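Local coordinates for protein shikimate dehydrogenase (NADP(+)) (Thermotoga maritima, PDB 3U62) that probably catalyses the reversible NADPH-linked reduction of 3-dehydroshikimate to shikimate, a step in the biosynthesis of chorismate and aromatic amino acids, at residues 1-13 with 49-62. Numbering follows the deposited sequence.
Sequences MKFCIIGYPVRHS and ILEEYDGFNATIPH. With SO4 (sulfate ion), chain B.
C4 and I6 of strand 2-7 are joined to N57 and T59 by alternating parallel-strand bonds: N57 N gives to C4 O, I6 N to N57 O (2.8 Å), and T59 N to I6 O. Beyond the strand ends, Y8 N continues the pairing to I60 O. At the start, D54 OD1 accepts from K2 N at 2.8 Å on its anti side, while OD2 forms a salt bridge with R87, so the carboxylate is gripped at both oxygens. Axes of strands 2-7 and 55-58 lie 4.6 Å apart at 26°, as neighbouring parallel strands of the mixed sheet of the substrate-binding domain. Past the C-terminal ends of these strands, S13 and T59 belong to the predicted shikimate site; S13 OG donates to O4 of a sulfate, probably from the crystallisation liquor, at 2.6 Å.

A sulfur-aromatic contact joins C4 to Y53. C4 SG, set between its backbone N and carbonyl carbon (chi1 62°), stands over the centre of the Y53 ring, 3.5 Å from the centroid and 5° off the ring normal, and the Y53 hydroxyl is hydrogen-bonded to the E35 carboxylate. Replacing this tyrosine by alanine would probably leave C4 SG without its aromatic face and E35 without that hydroxyl.

Apolar contacts fill the same face: I6 CD1 packs on H62 CB at 3.4 Å and lies 3.7 Å from A58 CB, while I6 CG2 meets I49 CG2 at 4.2 Å.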
loop_
_atom_site.group_PDB
_atom_site.type_symbol
_atom_site.label_atom_id
_atom_site.label_comp_id
_atom_site.label_asym_id
_atom_site.label_seq_id
_atom_site.Cartn_x
_atom_site.Cartn_y
_atom_site.Cartn_z
ATOM N N MET A 1 -20.132 -14.124 6.382
ATOM C CA MET A 1 -19.335 -13.924 5.136
ATOM C C MET A 1 -17.886 -14.373 5.307
ATOM O O MET A 1 -17.350 -14.374 6.418
ATOM C CB MET A 1 -19.389 -12.460 4.681
ATOM C CG MET A 1 -20.761 -12.019 4.170
ATOM S SD MET A 1 -20.747 -10.379 3.416
ATOM C CE MET A 1 -20.543 -9.329 4.855
ATOM N N LYS A 2 -17.263 -14.754 4.195
ATOM C CA LYS A 2 -15.887 -15.246 4.188
ATOM C C LYS A 2 -14.970 -14.300 3.421
ATOM O O LYS A 2 -15.288 -13.879 2.304
ATOM C CB LYS A 2 -15.820 -16.646 3.571
ATOM C CG LYS A 2 -16.502 -17.736 4.384
ATOM C CD LYS A 2 -16.477 -19.063 3.645
ATOM C CE LYS A 2 -17.194 -20.150 4.426
ATOM N NZ LYS A 2 -17.260 -21.429 3.664
ATOM N N PHE A 3 -13.833 -13.970 4.032
ATOM C CA PHE A 3 -12.826 -13.103 3.425
ATOM C C PHE A 3 -11.451 -13.751 3.547
ATOM O O PHE A 3 -11.276 -14.697 4.316
ATOM C CB PHE A 3 -12.824 -11.724 4.103
ATOM C CG PHE A 3 -14.168 -11.051 4.111
ATOM C CD1 PHE A 3 -15.012 -11.163 5.212
ATOM C CD2 PHE A 3 -14.598 -10.316 3.010
ATOM C CE1 PHE A 3 -16.262 -10.549 5.219
ATOM C CE2 PHE A 3 -15.845 -9.700 3.007
ATOM C CZ PHE A 3 -16.679 -9.814 4.115
ATOM N N CYS A 4 -10.488 -13.254 2.775
ATOM C CA CYS A 4 -9.097 -13.671 2.910
ATOM C C CYS A 4 -8.182 -12.614 2.319
ATOM O O CYS A 4 -8.644 -11.600 1.782
ATOM C CB CYS A 4 -8.852 -15.024 2.226
ATOM S SG CYS A 4 -9.148 -15.046 0.440
ATOM N N ILE A 5 -6.881 -12.843 2.436
ATOM C CA ILE A 5 -5.902 -12.066 1.701
ATOM C C ILE A 5 -5.187 -13.001 0.728
ATOM O O ILE A 5 -4.756 -14.096 1.102
ATOM C CB ILE A 5 -4.907 -11.330 2.644
ATOM C CG1 ILE A 5 -3.890 -10.503 1.846
ATOM C CG2 ILE A 5 -4.221 -12.297 3.618
ATOM C CD1 ILE A 5 -4.104 -9.010 1.939
ATOM N N ILE A 6 -5.089 -12.572 -0.527
ATOM C CA ILE A 6 -4.373 -13.335 -1.543
ATOM C C ILE A 6 -3.100 -12.598 -1.945
ATOM O O ILE A 6 -3.054 -11.364 -1.938
ATOM C CB ILE A 6 -5.268 -13.675 -2.780
ATOM C CG1 ILE A 6 -5.654 -12.410 -3.568
ATOM C CG2 ILE A 6 -6.536 -14.423 -2.348
ATOM C CD1 ILE A 6 -4.730 -12.119 -4.762
ATOM N N GLY A 7 -2.068 -13.364 -2.282
ATOM C CA GLY A 7 -0.774 -12.798 -2.642
ATOM C C GLY A 7 0.319 -13.845 -2.657
ATOM O O GLY A 7 0.044 -15.046 -2.560
ATOM N N TYR A 8 1.559 -13.378 -2.789
ATOM C CA TYR A 8 2.727 -14.245 -2.871
ATOM C C TYR A 8 3.986 -13.414 -2.638
ATOM O O TYR A 8 4.467 -12.751 -3.561
ATOM C CB TYR A 8 2.787 -14.914 -4.243
ATOM C CG TYR A 8 3.699 -16.107 -4.319
ATOM C CD1 TYR A 8 3.346 -17.314 -3.714
ATOM C CD2 TYR A 8 4.904 -16.042 -5.013
ATOM C CE1 TYR A 8 4.174 -18.420 -3.784
ATOM C CE2 TYR A 8 5.741 -17.144 -5.093
ATOM C CZ TYR A 8 5.368 -18.329 -4.477
ATOM O OH TYR A 8 6.194 -19.426 -4.550
ATOM N N PRO A 9 4.525 -13.436 -1.404
ATOM C CA PRO A 9 4.070 -14.213 -0.247
ATOM C C PRO A 9 2.921 -13.552 0.517
ATOM O O PRO A 9 2.684 -12.348 0.365
ATOM C CB PRO A 9 5.315 -14.259 0.638
ATOM C CG PRO A 9 6.010 -12.973 0.360
ATOM C CD PRO A 9 5.717 -12.627 -1.079
ATOM N N VAL A 10 2.224 -14.340 1.335
ATOM C CA VAL A 10 1.148 -13.813 2.171
ATOM C C VAL A 10 0.977 -14.568 3.499
ATOM O O VAL A 10 0.203 -14.145 4.361
ATOM C CB VAL A 10 -0.191 -13.725 1.382
ATOM C CG1 VAL A 10 -1.016 -15.007 1.517
ATOM C CG2 VAL A 10 -0.989 -12.501 1.831
ATOM N N ARG A 11 1.708 -15.667 3.668
ATOM C CA ARG A 11 1.564 -16.506 4.862
ATOM C C ARG A 11 1.890 -15.788 6.182
ATOM O O ARG A 11 1.387 -16.173 7.237
ATOM C CB ARG A 11 2.373 -17.803 4.722
ATOM C CG ARG A 11 3.876 -17.614 4.759
ATOM C CD ARG A 11 4.602 -18.733 4.041
ATOM N NE ARG A 11 6.049 -18.547 4.113
ATOM C CZ ARG A 11 6.752 -17.759 3.303
ATOM N NH1 ARG A 11 6.155 -17.073 2.337
ATOM N NH2 ARG A 11 8.066 -17.659 3.459
ATOM N N HIS A 12 2.719 -14.746 6.111
ATOM C CA HIS A 12 3.089 -13.961 7.292
ATOM C C HIS A 12 2.309 -12.655 7.416
ATOM O O HIS A 12 2.719 -11.736 8.138
ATOM C CB HIS A 12 4.603 -13.737 7.332
ATOM C CG HIS A 12 5.370 -14.979 7.652
ATOM N ND1 HIS A 12 6.245 -15.572 6.768
ATOM C CD2 HIS A 12 5.349 -15.771 8.749
ATOM C CE1 HIS A 12 6.749 -16.664 7.317
ATOM N NE2 HIS A 12 6.219 -16.807 8.519
ATOM N N SER A 13 1.177 -12.594 6.718
ATOM C CA SER A 13 0.276 -11.445 6.755
ATOM C C SER A 13 -0.257 -11.195 8.160
ATOM O O SER A 13 -0.573 -12.137 8.892
ATOM C CB SER A 13 -0.896 -11.658 5.793
ATOM O OG SER A 13 -1.849 -10.615 5.898
ATOM N N ILE A 49 -11.208 -18.968 -5.611
ATOM C CA ILE A 49 -11.302 -17.861 -4.655
ATOM C C ILE A 49 -12.594 -17.066 -4.848
ATOM O O ILE A 49 -13.278 -16.738 -3.874
ATOM C CB ILE A 49 -10.072 -16.903 -4.765
ATOM C CG1 ILE A 49 -8.754 -17.649 -4.490
ATOM C CG2 ILE A 49 -10.226 -15.676 -3.833
ATOM C CD1 ILE A 49 -8.692 -18.385 -3.154
ATOM N N LEU A 50 -12.922 -16.775 -6.106
ATOM C CA LEU A 50 -14.122 -16.009 -6.445
ATOM C C LEU A 50 -15.408 -16.733 -6.058
ATOM O O LEU A 50 -16.429 -16.094 -5.790
ATOM C CB LEU A 50 -14.138 -15.652 -7.936
ATOM C CG LEU A 50 -13.096 -14.640 -8.432
ATOM C CD1 LEU A 50 -12.990 -14.682 -9.949
ATOM C CD2 LEU A 50 -13.400 -13.224 -7.950
ATOM N N GLU A 51 -15.354 -18.060 -6.022
ATOM C CA GLU A 51 -16.516 -18.865 -5.665
ATOM C C GLU A 51 -16.628 -19.105 -4.160
ATOM O O GLU A 51 -17.735 -19.251 -3.636
ATOM C CB GLU A 51 -16.493 -20.202 -6.409
ATOM C CG GLU A 51 -16.728 -20.082 -7.909
ATOM C CD GLU A 51 -16.841 -21.427 -8.601
ATOM O OE1 GLU A 51 -17.302 -22.400 -7.962
ATOM O OE2 GLU A 51 -16.477 -21.513 -9.794
ATOM N N GLU A 52 -15.489 -19.138 -3.472
ATOM C CA GLU A 52 -15.450 -19.545 -2.064
ATOM C C GLU A 52 -15.518 -18.397 -1.060
ATOM O O GLU A 52 -15.864 -18.606 0.106
ATOM C CB GLU A 52 -14.215 -20.412 -1.792
ATOM C CG GLU A 52 -14.334 -21.833 -2.333
ATOM C CD GLU A 52 -13.068 -22.660 -2.169
ATOM O OE1 GLU A 52 -12.090 -22.175 -1.558
ATOM O OE2 GLU A 52 -13.056 -23.811 -2.662
ATOM N N TYR A 53 -15.194 -17.192 -1.518
ATOM C CA TYR A 53 -15.155 -16.023 -0.646
ATOM C C TYR A 53 -16.112 -14.939 -1.123
ATOM O O TYR A 53 -16.255 -14.717 -2.329
ATOM C CB TYR A 53 -13.733 -15.461 -0.579
ATOM C CG TYR A 53 -12.727 -16.396 0.053
ATOM C CD1 TYR A 53 -12.531 -16.402 1.433
ATOM C CD2 TYR A 53 -11.968 -17.269 -0.727
ATOM C CE1 TYR A 53 -11.611 -17.255 2.021
ATOM C CE2 TYR A 53 -11.043 -18.126 -0.149
ATOM C CZ TYR A 53 -10.869 -18.111 1.225
ATOM O OH TYR A 53 -9.958 -18.955 1.813
ATOM N N ASP A 54 -16.765 -14.273 -0.173
ATOM C CA ASP A 54 -17.626 -13.127 -0.478
ATOM C C ASP A 54 -16.788 -11.942 -0.942
ATOM O O ASP A 54 -17.177 -11.210 -1.856
ATOM C CB ASP A 54 -18.451 -12.736 0.749
ATOM C CG ASP A 54 -19.428 -13.816 1.158
ATOM O OD1 ASP A 54 -19.068 -14.650 2.017
ATOM O OD2 ASP A 54 -20.548 -13.847 0.606
ATOM N N GLY A 55 -15.640 -11.762 -0.298
ATOM C CA GLY A 55 -14.707 -10.705 -0.644
ATOM C C GLY A 55 -13.309 -11.091 -0.225
ATOM O O GLY A 55 -13.115 -12.102 0.453
ATOM N N PHE A 56 -12.330 -10.292 -0.638
ATOM C CA PHE A 56 -10.943 -10.535 -0.269
ATOM C C PHE A 56 -10.054 -9.336 -0.543
ATOM O O PHE A 56 -10.410 -8.440 -1.311
ATOM C CB PHE A 56 -10.382 -11.789 -0.969
ATOM C CG PHE A 56 -10.481 -11.760 -2.474
ATOM C CD1 PHE A 56 -9.428 -11.277 -3.247
ATOM C CD2 PHE A 56 -11.611 -12.253 -3.119
ATOM C CE1 PHE A 56 -9.512 -11.262 -4.637
ATOM C CE2 PHE A 56 -11.705 -12.244 -4.508
ATOM C CZ PHE A 56 -10.652 -11.748 -5.269
ATOM N N ASN A 57 -8.896 -9.329 0.109
ATOM C CA ASN A 57 -7.844 -8.389 -0.213
ATOM C C ASN A 57 -6.818 -9.043 -1.123
ATOM O O ASN A 57 -6.609 -10.258 -1.072
ATOM C CB ASN A 57 -7.172 -7.868 1.058
ATOM C CG ASN A 57 -8.054 -6.912 1.835
ATOM O OD1 ASN A 57 -8.529 -5.909 1.303
ATOM N ND2 ASN A 57 -8.273 -7.213 3.110
ATOM N N ALA A 58 -6.194 -8.230 -1.966
ATOM C CA ALA A 58 -5.105 -8.683 -2.814
ATOM C C ALA A 58 -3.875 -7.848 -2.510
ATOM O O ALA A 58 -3.961 -6.623 -2.395
ATOM C CB ALA A 58 -5.486 -8.555 -4.279
ATOM N N THR A 59 -2.737 -8.513 -2.360
ATOM C CA THR A 59 -1.464 -7.819 -2.219
ATOM C C THR A 59 -0.524 -8.283 -3.336
ATOM O O THR A 59 -0.966 -8.956 -4.272
ATOM C CB THR A 59 -0.860 -7.999 -0.796
ATOM O OG1 THR A 59 0.303 -7.175 -0.652
ATOM C CG2 THR A 59 -0.505 -9.459 -0.510
ATOM N N ILE A 60 0.752 -7.916 -3.250
ATOM C CA ILE A 60 1.739 -8.327 -4.251
ATOM C C ILE A 60 1.762 -9.850 -4.423
ATOM O O ILE A 60 1.633 -10.587 -3.440
ATOM C CB ILE A 60 3.166 -7.804 -3.926
ATOM C CG1 ILE A 60 3.625 -8.264 -2.533
ATOM C CG2 ILE A 60 3.220 -6.280 -4.060
ATOM C CD1 ILE A 60 5.135 -8.247 -2.332
ATOM N N PRO A 61 1.912 -10.330 -5.672
ATOM C CA PRO A 61 2.020 -9.571 -6.916
ATOM C C PRO A 61 0.734 -9.616 -7.742
ATOM O O PRO A 61 0.790 -9.744 -8.970
ATOM C CB PRO A 61 3.130 -10.320 -7.654
ATOM C CG PRO A 61 2.962 -11.768 -7.211
ATOM C CD PRO A 61 2.169 -11.762 -5.908
ATOM N N HIS A 62 -0.416 -9.496 -7.077
ATOM C CA HIS A 62 -1.699 -9.795 -7.713
ATOM C C HIS A 62 -2.690 -8.640 -7.846
ATOM O O HIS A 62 -3.792 -8.841 -8.361
ATOM C CB HIS A 62 -2.382 -10.950 -6.979
ATOM C CG HIS A 62 -1.627 -12.237 -7.041
ATOM N ND1 HIS A 62 -1.735 -13.218 -6.078
ATOM C CD2 HIS A 62 -0.755 -12.712 -7.963
ATOM C CE1 HIS A 62 -0.963 -14.239 -6.403
ATOM N NE2 HIS A 62 -0.348 -13.954 -7.538
HETATM S S SO4 B . -0.412 -7.858 5.309
HETATM O O1 SO4 B . 0.566 -8.107 6.365
HETATM O O2 SO4 B . -0.237 -8.831 4.236
HETATM O O3 SO4 B . -0.220 -6.513 4.780
HETATM O O4 SO4 B . -1.765 -7.967 5.861
#